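Local coordinates for natterin-like protein (Lethenteron camtschaticum, PDB 5ZU4) that probably binds glycans through a jacalin-like lectin domain and, as in aerolysin-type toxins of its family, probably forms pores in membranes, at residues S71-K76 with I95-R100; R43-W48 with S133-M138; Q152-P157 with L275-L280. All coordinates share one frame; numbering follows the deposited sequence.

Interaction 1 of 3, residues S71-K76 with I95-R100; sequences SGEFIK and ITSRSR
E73 and R100 meet in a side-on salt bridge: R100 NE reaches E73 OE2 at 3.2 Å, nearly straight at 167° and in the guanidinium plane, while R100 NH2 lies 3.0 Å from E73 OE1. Both oxygens offer their syn lone pairs. The anti lone pair of E73 OE2 takes the hydroxyl of T96, OG1 to OE2 being 2.6 Å, and E70 N donates to E73 OE1, so each carboxylate oxygen holds two donors. Over the stem of E73, R98 lays its guanidinium with E73 CB above the centre of one face, and R98 NH1 bonds S71 O at 2.9 Å; its other terminal nitrogen, NH2, pairs with E70.

Next along, F74 and S97 exchange two bonds, F74 N to S97 OG and S97 N to F74 O, each 2.7 Å. Chi1 of S97 (57°) turns OG to F74 N while S97 CB sits over one face of the F74 ring, offset toward the rim, 3.4 Å from its centroid, a CH-pi contact. K76 N to I95 O continues the ladder; K76 NZ has a salt bridge to E170 of the second subunit.

In the second shell, E68 O accepts from R100 NH2 and positions that arginine. T96 OG1 also accepts from R98 N, an ST turn within the type I turn T96-S99. The antiparallel non-hydrogen-bonded pair I75-T96 thus places this network at the open end of the 75-82/89-96 hairpin in the jacalin-like lectin domain.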
loop_
_atom_site.group_PDB
_atom_site.type_symbol
_atom_site.label_atom_id
_atom_site.label_comp_id
_atom_site.label_asym_id
_atom_site.label_seq_id
_atom_site.Cartn_x
_atom_site.Cartn_y
_atom_site.Cartn_z
ATOM N N SER B 71 3.062 -2.213 -19.996
ATOM C CA SER B 71 2.426 -2.785 -18.816
ATOM C C SER B 71 1.129 -2.049 -18.532
ATOM O O SER B 71 1.150 -0.836 -18.339
ATOM C CB SER B 71 3.346 -2.624 -17.600
ATOM O OG SER B 71 4.519 -3.418 -17.739
ATOM N N GLY B 72 0.005 -2.770 -18.531
ATOM C CA GLY B 72 -1.314 -2.155 -18.258
ATOM C C GLY B 72 -2.018 -1.509 -19.447
ATOM O O GLY B 72 -3.090 -0.929 -19.302
ATOM N N GLU B 73 -1.426 -1.622 -20.629
ATOM C CA GLU B 73 -2.039 -1.134 -21.853
ATOM C C GLU B 73 -2.788 -2.315 -22.479
ATOM O O GLU B 73 -2.222 -3.386 -22.641
ATOM C CB GLU B 73 -0.942 -0.630 -22.802
ATOM C CG GLU B 73 -1.431 -0.026 -24.109
ATOM C CD GLU B 73 -0.295 0.473 -25.002
ATOM O OE1 GLU B 73 0.882 0.076 -24.775
ATOM O OE2 GLU B 73 -0.590 1.265 -25.937
ATOM N N PHE B 74 -4.035 -2.109 -22.874
ATOM C CA PHE B 74 -4.807 -3.166 -23.509
ATOM C C PHE B 74 -5.360 -2.685 -24.824
ATOM O O PHE B 74 -5.114 -1.561 -25.194
ATOM C CB PHE B 74 -5.906 -3.688 -22.570
ATOM C CG PHE B 74 -6.834 -2.625 -22.055
ATOM C CD1 PHE B 74 -6.446 -1.775 -21.016
ATOM C CD2 PHE B 74 -8.114 -2.490 -22.599
ATOM C CE1 PHE B 74 -7.306 -0.783 -20.569
ATOM C CE2 PHE B 74 -8.982 -1.519 -22.141
ATOM C CZ PHE B 74 -8.576 -0.655 -21.134
ATOM N N ILE B 75 -6.095 -3.543 -25.536
ATOM C CA ILE B 75 -6.643 -3.200 -26.853
ATOM C C ILE B 75 -8.046 -2.600 -26.726
ATOM O O ILE B 75 -8.954 -3.208 -26.128
ATOM C CB ILE B 75 -6.620 -4.414 -27.801
ATOM C CG1 ILE B 75 -5.175 -4.774 -28.154
ATOM C CG2 ILE B 75 -7.388 -4.122 -29.094
ATOM C CD1 ILE B 75 -5.021 -6.170 -28.722
ATOM N N LYS B 76 -8.206 -1.398 -27.285
ATOM C CA LYS B 76 -9.492 -0.714 -27.338
ATOM C C LYS B 76 -10.354 -1.165 -28.514
ATOM O O LYS B 76 -11.592 -1.181 -28.416
ATOM C CB LYS B 76 -9.260 0.779 -27.476
ATOM C CG LYS B 76 -10.507 1.639 -27.541
ATOM C CD LYS B 76 -10.201 3.097 -27.176
ATOM C CE LYS B 76 -9.361 3.812 -28.229
ATOM N NZ LYS B 76 -8.929 5.180 -27.803
ATOM N N ILE B 95 -6.025 -0.267 -31.976
ATOM C CA ILE B 95 -5.785 0.940 -31.184
ATOM C C ILE B 95 -5.853 0.526 -29.729
ATOM O O ILE B 95 -6.775 -0.182 -29.339
ATOM C CB ILE B 95 -6.845 2.028 -31.431
ATOM C CG1 ILE B 95 -6.875 2.421 -32.925
ATOM C CG2 ILE B 95 -6.532 3.261 -30.592
ATOM C CD1 ILE B 95 -8.107 3.188 -33.371
ATOM N N THR B 96 -4.900 0.994 -28.928
ATOM C CA THR B 96 -4.817 0.613 -27.525
ATOM C C THR B 96 -5.606 1.516 -26.589
ATOM O O THR B 96 -6.137 2.552 -26.978
ATOM C CB THR B 96 -3.373 0.576 -27.043
ATOM O OG1 THR B 96 -2.885 1.910 -26.875
ATOM C CG2 THR B 96 -2.498 -0.197 -28.026
ATOM N N SER B 97 -5.686 1.074 -25.341
ATOM C CA SER B 97 -6.193 1.863 -24.217
ATOM C C SER B 97 -5.449 3.214 -24.007
ATOM O O SER B 97 -5.970 4.107 -23.373
ATOM C CB SER B 97 -6.118 1.001 -22.934
ATOM O OG SER B 97 -4.782 0.525 -22.653
ATOM N N ARG B 98 -4.231 3.334 -24.528
ATOM C CA ARG B 98 -3.455 4.580 -24.491
ATOM C C ARG B 98 -3.444 5.289 -25.850
ATOM O O ARG B 98 -2.563 6.104 -26.094
ATOM C CB ARG B 98 -1.995 4.301 -24.083
ATOM C CG ARG B 98 -1.794 3.327 -22.927
ATOM C CD ARG B 98 -1.634 3.994 -21.571
ATOM N NE ARG B 98 -1.503 3.015 -20.471
ATOM C CZ ARG B 98 -0.384 2.366 -20.119
ATOM N NH1 ARG B 98 -0.414 1.517 -19.092
ATOM N NH2 ARG B 98 0.765 2.540 -20.778
ATOM N N SER B 99 -4.403 4.974 -26.729
ATOM C CA SER B 99 -4.508 5.605 -28.047
ATOM C C SER B 99 -3.310 5.412 -28.994
ATOM O O SER B 99 -3.187 6.135 -29.969
ATOM C CB SER B 99 -4.818 7.096 -27.885
ATOM O OG SER B 99 -6.019 7.265 -27.161
ATOM N N ARG B 100 -2.446 4.433 -28.716
ATOM C CA ARG B 100 -1.350 4.086 -29.616
ATOM C C ARG B 100 -1.914 3.185 -30.704
ATOM O O ARG B 100 -2.830 2.400 -30.452
ATOM C CB ARG B 100 -0.198 3.388 -28.886
ATOM C CG ARG B 100 0.555 4.265 -27.879
ATOM C CD ARG B 100 1.996 3.796 -27.663
ATOM N NE ARG B 100 2.081 2.390 -27.243
ATOM C CZ ARG B 100 3.198 1.655 -27.210
ATOM N NH1 ARG B 100 4.371 2.162 -27.580
ATOM N NH2 ARG B 100 3.151 0.389 -26.788
#

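Interaction 2 of 3, residues R43-W48 with S133-M138; sequences RGVQVW and SDIDSM
D134 OD1 receives R43 NH2 at 2.8 Å in a salt bridge with an N-H...O angle of 154°, the nitrogen arriving nearly in line with the C-O bond. The guanidinium and carboxylate planes stand 87° apart, which rules out a flat two-pronged pairing; a single nitrogen does the work. R43 gets there by folding back: its CB leaves the strand pointing away from 133-138, and bends at chi2 and chi3 return the tip. The other carboxylate oxygen, D134 OD2, has a salt bridge to R88, so the acid is shared between two arginines. S133 O also lies close to R43 NH2, but the angle is too poor for a hydrogen bond.

Next to the salt bridge the backbones touch through a CA-H...O contact, D134 CA to R43 O at 3.2 Å. Further along the strands the meeting is apolar. V45 CG2 packs on I135 CG1 at 3.9 Å, the two side chains crossing at about a right angle, and the V45 and M138 side chains reach tip to tip, with M138 CE 3.3 Å from V45 CG2. F57 flanks I135, L33 flanks V45, and F19 and V127 flank M138, closing a buried cluster.

The strands 43-48 and 135-138 run 50° apart with axes 7.1 Å from each other, and no backbone hydrogen bond joins them: they belong to different sheets of the jacalin-like beta-prism, whose side chains meet in its interior. The chemistry therefore divides in two, hydrophobic packing within and a charged clasp at the start of the strand, beside R43 and D134, where the opposite charges of D134 and its two arginines probably stabilise one another.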
loop_
_atom_site.group_PDB
_atom_site.type_symbol
_atom_site.label_atom_id
_atom_site.label_comp_id
_atom_site.label_asym_id
_atom_site.label_seq_id
_atom_site.Cartn_x
_atom_site.Cartn_y
_atom_site.Cartn_z
ATOM N N ARG B 43 2.219 -12.049 -44.726
ATOM C CA ARG B 43 3.144 -13.149 -44.995
ATOM C C ARG B 43 3.428 -13.924 -43.722
ATOM O O ARG B 43 3.353 -15.151 -43.715
ATOM C CB ARG B 43 4.458 -12.626 -45.608
ATOM C CG ARG B 43 4.318 -12.113 -47.044
ATOM C CD ARG B 43 4.372 -13.231 -48.082
ATOM N NE ARG B 43 5.761 -13.663 -48.315
ATOM C CZ ARG B 43 6.234 -14.915 -48.265
ATOM N NH1 ARG B 43 7.533 -15.124 -48.490
ATOM N NH2 ARG B 43 5.445 -15.962 -48.016
ATOM N N GLY B 44 3.771 -13.195 -42.659
ATOM C CA GLY B 44 4.107 -13.795 -41.368
ATOM C C GLY B 44 3.785 -12.940 -40.150
ATOM O O GLY B 44 3.716 -11.700 -40.212
ATOM N N VAL B 45 3.573 -13.629 -39.036
ATOM C CA VAL B 45 3.450 -12.990 -37.747
ATOM C C VAL B 45 4.437 -13.640 -36.794
ATOM O O VAL B 45 4.538 -14.869 -36.760
ATOM C CB VAL B 45 2.037 -13.147 -37.173
ATOM C CG1 VAL B 45 1.925 -12.343 -35.912
ATOM C CG2 VAL B 45 0.991 -12.653 -38.155
ATOM N N GLN B 46 5.164 -12.812 -36.041
ATOM C CA GLN B 46 5.850 -13.252 -34.808
ATOM C C GLN B 46 5.136 -12.680 -33.554
ATOM O O GLN B 46 4.827 -11.475 -33.466
ATOM C CB GLN B 46 7.337 -12.853 -34.830
ATOM C CG GLN B 46 8.187 -13.479 -33.741
ATOM C CD GLN B 46 9.686 -13.314 -33.977
ATOM O OE1 GLN B 46 10.142 -12.451 -34.750
ATOM N NE2 GLN B 46 10.464 -14.136 -33.290
ATOM N N VAL B 47 4.897 -13.556 -32.583
ATOM C CA VAL B 47 4.064 -13.242 -31.422
ATOM C C VAL B 47 4.780 -13.616 -30.129
ATOM O O VAL B 47 5.215 -14.764 -29.979
ATOM C CB VAL B 47 2.743 -14.015 -31.506
ATOM C CG1 VAL B 47 1.761 -13.513 -30.455
ATOM C CG2 VAL B 47 2.122 -13.834 -32.873
ATOM N N TRP B 48 4.877 -12.662 -29.198
ATOM C CA TRP B 48 5.453 -12.906 -27.880
ATOM C C TRP B 48 4.352 -12.814 -26.801
ATOM O O TRP B 48 3.526 -11.900 -26.821
ATOM C CB TRP B 48 6.504 -11.853 -27.523
ATOM C CG TRP B 48 7.799 -11.735 -28.323
ATOM C CD1 TRP B 48 9.070 -11.947 -27.844
ATOM C CD2 TRP B 48 7.966 -11.261 -29.668
ATOM N NE1 TRP B 48 10.004 -11.677 -28.814
ATOM C CE2 TRP B 48 9.356 -11.241 -29.937
ATOM C CE3 TRP B 48 7.083 -10.856 -30.675
ATOM C CZ2 TRP B 48 9.872 -10.841 -31.171
ATOM C CZ3 TRP B 48 7.593 -10.461 -31.893
ATOM C CH2 TRP B 48 8.976 -10.457 -32.136
ATOM N N SER B 133 3.252 -20.633 -46.270
ATOM C CA SER B 133 4.128 -19.555 -46.767
ATOM C C SER B 133 3.598 -18.196 -46.299
ATOM O O SER B 133 4.373 -17.258 -46.069
ATOM C CB SER B 133 4.233 -19.553 -48.314
ATOM O OG SER B 133 5.229 -20.447 -48.776
ATOM N N ASP B 134 2.278 -18.096 -46.190
ATOM C CA ASP B 134 1.623 -16.881 -45.725
ATOM C C ASP B 134 0.750 -17.141 -44.472
ATOM O O ASP B 134 0.702 -18.260 -43.937
ATOM C CB ASP B 134 0.756 -16.321 -46.854
ATOM C CG ASP B 134 1.464 -16.315 -48.202
ATOM O OD1 ASP B 134 2.679 -16.023 -48.256
ATOM O OD2 ASP B 134 0.776 -16.572 -49.205
ATOM N N ILE B 135 0.071 -16.093 -44.009
ATOM C CA ILE B 135 -0.994 -16.236 -43.020
ATOM C C ILE B 135 -2.266 -16.377 -43.814
ATOM O O ILE B 135 -2.813 -15.391 -44.314
ATOM C CB ILE B 135 -1.102 -15.027 -42.059
ATOM C CG1 ILE B 135 0.235 -14.797 -41.334
ATOM C CG2 ILE B 135 -2.257 -15.230 -41.081
ATOM C CD1 ILE B 135 0.775 -15.981 -40.539
ATOM N N ASP B 136 -2.719 -17.613 -43.945
ATOM C CA ASP B 136 -3.967 -17.888 -44.631
ATOM C C ASP B 136 -5.148 -17.250 -43.901
ATOM O O ASP B 136 -5.981 -16.588 -44.519
ATOM C CB ASP B 136 -4.164 -19.399 -44.819
ATOM C CG ASP B 136 -3.142 -20.008 -45.771
ATOM O OD1 ASP B 136 -1.958 -20.191 -45.383
ATOM O OD2 ASP B 136 -3.536 -20.300 -46.920
ATOM N N SER B 137 -5.207 -17.440 -42.584
ATOM C CA SER B 137 -6.252 -16.841 -41.743
ATOM C C SER B 137 -5.693 -16.614 -40.350
ATOM O O SER B 137 -4.713 -17.244 -39.980
ATOM C CB SER B 137 -7.495 -17.739 -41.689
ATOM O OG SER B 137 -7.164 -19.035 -41.199
ATOM N N MET B 138 -6.279 -15.681 -39.605
ATOM C CA MET B 138 -5.888 -15.460 -38.210
ATOM C C MET B 138 -6.960 -14.679 -37.470
ATOM O O MET B 138 -7.682 -13.882 -38.067
ATOM C CB MET B 138 -4.552 -14.709 -38.120
ATOM C CG MET B 138 -3.824 -14.864 -36.795
ATOM S SD MET B 138 -2.426 -13.754 -36.607
ATOM C CE MET B 138 -1.013 -14.804 -36.570
#

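Interaction 3 of 3, residues Q152-P157 with L275-L280; sequences QDMKYP and LPYTAL
An antiparallel pairing interrupted by a beta bulge joins Q152-P157 to L275-L280 in the aerolysin/ETX-like part of the chain. Two hydrogen-bonded pairs define it. Q152 N reaches L280 O at 2.8 Å and L280 N returns to Q152 O at 2.9 Å; beyond the bulge, K155 N bonds T278 O at 2.7 Å and T278 N bonds K155 O at 2.8 Å. The register slips by one residue between these pairs, where the chain turns a corner at D153, whose backbone angles (51°/48°) are left-handed.

This corner interrupts the long strand 135-155, while pairing with strand 260-285 resumes at K155, an elongated beta architecture in keeping with aerolysin-type proteins. On the face carrying Q152, K155, T278 and L280, Q152 CG lies alongside L280 CD1, and K155 CB sits 3.4 Å from T278 OG1. M154 starts out pointing away from 275-280, and bends at chi2 (56°) and chi3 bring the sulfur back: M154 SD is 3.5 Å from Y277 CD1, an oblique Met-aromatic contact, and M154 CE touches A279 CB at 3.8 Å. The Y277 ring is further held by an edge-to-face contact with W200 and by its hydroxyl's bond to S201 O, while Y156 OH bonds G217 O.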
loop_
_atom_site.group_PDB
_atom_site.type_symbol
_atom_site.label_atom_id
_atom_site.label_comp_id
_atom_site.label_asym_id
_atom_site.label_seq_id
_atom_site.Cartn_x
_atom_site.Cartn_y
_atom_site.Cartn_z
ATOM N N GLN B 152 -6.815 -17.517 -5.171
ATOM C CA GLN B 152 -7.509 -18.255 -4.112
ATOM C C GLN B 152 -6.916 -19.649 -3.965
ATOM O O GLN B 152 -5.902 -19.924 -4.605
ATOM C CB GLN B 152 -9.009 -18.270 -4.370
ATOM C CG GLN B 152 -9.417 -18.991 -5.640
ATOM C CD GLN B 152 -10.856 -18.707 -5.979
ATOM O OE1 GLN B 152 -11.193 -17.598 -6.395
ATOM N NE2 GLN B 152 -11.716 -19.684 -5.780
ATOM N N ASP B 153 -7.493 -20.473 -3.074
ATOM C CA ASP B 153 -6.980 -21.818 -2.690
ATOM C C ASP B 153 -5.508 -21.739 -2.317
ATOM O O ASP B 153 -4.664 -22.530 -2.804
ATOM C CB ASP B 153 -7.201 -22.885 -3.795
ATOM C CG ASP B 153 -8.683 -23.043 -4.202
ATOM O OD1 ASP B 153 -9.593 -22.700 -3.395
ATOM O OD2 ASP B 153 -8.932 -23.517 -5.346
ATOM N N MET B 154 -5.194 -20.764 -1.466
ATOM C CA MET B 154 -3.801 -20.470 -1.161
ATOM C C MET B 154 -3.199 -21.578 -0.300
ATOM O O MET B 154 -3.755 -21.956 0.738
ATOM C CB MET B 154 -3.704 -19.118 -0.449
ATOM C CG MET B 154 -2.303 -18.668 -0.067
ATOM S SD MET B 154 -1.158 -18.598 -1.444
ATOM C CE MET B 154 -1.697 -17.134 -2.326
ATOM N N LYS B 155 -2.059 -22.098 -0.724
ATOM C CA LYS B 155 -1.363 -23.132 0.037
ATOM C C LYS B 155 0.117 -22.780 0.197
ATOM O O LYS B 155 0.735 -22.185 -0.704
ATOM C CB LYS B 155 -1.564 -24.514 -0.627
ATOM C CG LYS B 155 -2.867 -25.161 -0.174
ATOM C CD LYS B 155 -3.546 -26.090 -1.196
ATOM C CE LYS B 155 -4.921 -26.553 -0.663
ATOM N NZ LYS B 155 -5.889 -26.976 -1.714
ATOM N N TYR B 156 0.653 -23.120 1.371
ATOM C CA TYR B 156 2.067 -22.989 1.681
ATOM C C TYR B 156 2.560 -24.422 1.933
ATOM O O TYR B 156 2.582 -24.874 3.075
ATOM C CB TYR B 156 2.218 -22.103 2.931
ATOM C CG TYR B 156 1.493 -20.789 2.810
ATOM C CD1 TYR B 156 2.037 -19.752 2.059
ATOM C CD2 TYR B 156 0.254 -20.578 3.423
ATOM C CE1 TYR B 156 1.377 -18.534 1.933
ATOM C CE2 TYR B 156 -0.407 -19.362 3.290
ATOM C CZ TYR B 156 0.169 -18.351 2.525
ATOM O OH TYR B 156 -0.444 -17.137 2.359
ATOM N N PRO B 157 2.920 -25.155 0.867
ATOM C CA PRO B 157 3.083 -26.612 1.025
ATOM C C PRO B 157 4.296 -27.044 1.879
ATOM O O PRO B 157 4.277 -28.145 2.422
ATOM C CB PRO B 157 3.190 -27.113 -0.426
ATOM C CG PRO B 157 3.808 -25.962 -1.152
ATOM C CD PRO B 157 3.288 -24.710 -0.490
ATOM N N LEU B 275 8.505 -18.298 2.052
ATOM C CA LEU B 275 7.833 -19.592 1.911
ATOM C C LEU B 275 7.329 -19.743 0.470
ATOM O O LEU B 275 6.861 -18.776 -0.112
ATOM C CB LEU B 275 6.626 -19.716 2.878
ATOM C CG LEU B 275 6.899 -19.810 4.381
ATOM C CD1 LEU B 275 5.617 -19.867 5.204
ATOM C CD2 LEU B 275 7.760 -21.021 4.697
ATOM N N PRO B 276 7.411 -20.950 -0.111
ATOM C CA PRO B 276 6.779 -21.125 -1.422
ATOM C C PRO B 276 5.270 -21.204 -1.278
ATOM O O PRO B 276 4.764 -21.639 -0.224
ATOM C CB PRO B 276 7.331 -22.472 -1.910
ATOM C CG PRO B 276 8.543 -22.701 -1.094
ATOM C CD PRO B 276 8.208 -22.129 0.248
ATOM N N TYR B 277 4.550 -20.815 -2.322
ATOM C CA TYR B 277 3.090 -20.916 -2.285
ATOM C C TYR B 277 2.544 -21.533 -3.580
ATOM O O TYR B 277 3.188 -21.452 -4.634
ATOM C CB TYR B 277 2.438 -19.522 -2.012
ATOM C CG TYR B 277 2.280 -18.622 -3.243
ATOM C CD1 TYR B 277 1.187 -18.764 -4.094
ATOM C CD2 TYR B 277 3.210 -17.637 -3.546
ATOM C CE1 TYR B 277 1.030 -17.956 -5.209
ATOM C CE2 TYR B 277 3.058 -16.845 -4.665
ATOM C CZ TYR B 277 1.963 -17.012 -5.487
ATOM O OH TYR B 277 1.787 -16.239 -6.593
ATOM N N THR B 278 1.356 -22.118 -3.474
ATOM C CA THR B 278 0.562 -22.477 -4.634
ATOM C C THR B 278 -0.824 -21.914 -4.422
ATOM O O THR B 278 -1.303 -21.830 -3.284
ATOM C CB THR B 278 0.430 -24.026 -4.865
ATOM O OG1 THR B 278 -0.303 -24.638 -3.778
ATOM C CG2 THR B 278 1.813 -24.661 -5.027
ATOM N N ALA B 279 -1.453 -21.535 -5.526
ATOM C CA ALA B 279 -2.800 -20.982 -5.502
ATOM C C ALA B 279 -3.399 -21.093 -6.899
ATOM O O ALA B 279 -2.737 -21.539 -7.828
ATOM C CB ALA B 279 -2.739 -19.520 -5.051
ATOM N N LEU B 280 -4.640 -20.666 -7.060
ATOM C CA LEU B 280 -5.186 -20.546 -8.387
ATOM C C LEU B 280 -5.729 -19.149 -8.621
ATOM O O LEU B 280 -6.358 -18.544 -7.738
ATOM C CB LEU B 280 -6.175 -21.682 -8.695
ATOM C CG LEU B 280 -7.671 -21.713 -8.441
ATOM C CD1 LEU B 280 -8.403 -20.625 -9.199
ATOM C CD2 LEU B 280 -8.198 -23.072 -8.888
#

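How the interactions relate
Interactions 1 and 2 both fall in the jacalin-like lectin range, with interaction 1 nested along the chain inside the loop that interaction 2 closes. Their centres are 22 Å apart and their nearest atoms about 10 Å, without touching: one joins neighbouring strands of a hairpin, the other packs separate sheets. Interaction 3 lies in the toxin-like range, its centre 32 Å from that of interaction 1 and 38 Å from that of interaction 2. Strand 135-155 links the two ranges, supplying I135 and M138 to interaction 2 and Q152 to K155 to interaction 3. Glycerol, probably from crystallisation, bonds S133 N, D134 N and D136 OD2, consistent with the GXXXD sugar site of jacalin-type lectins.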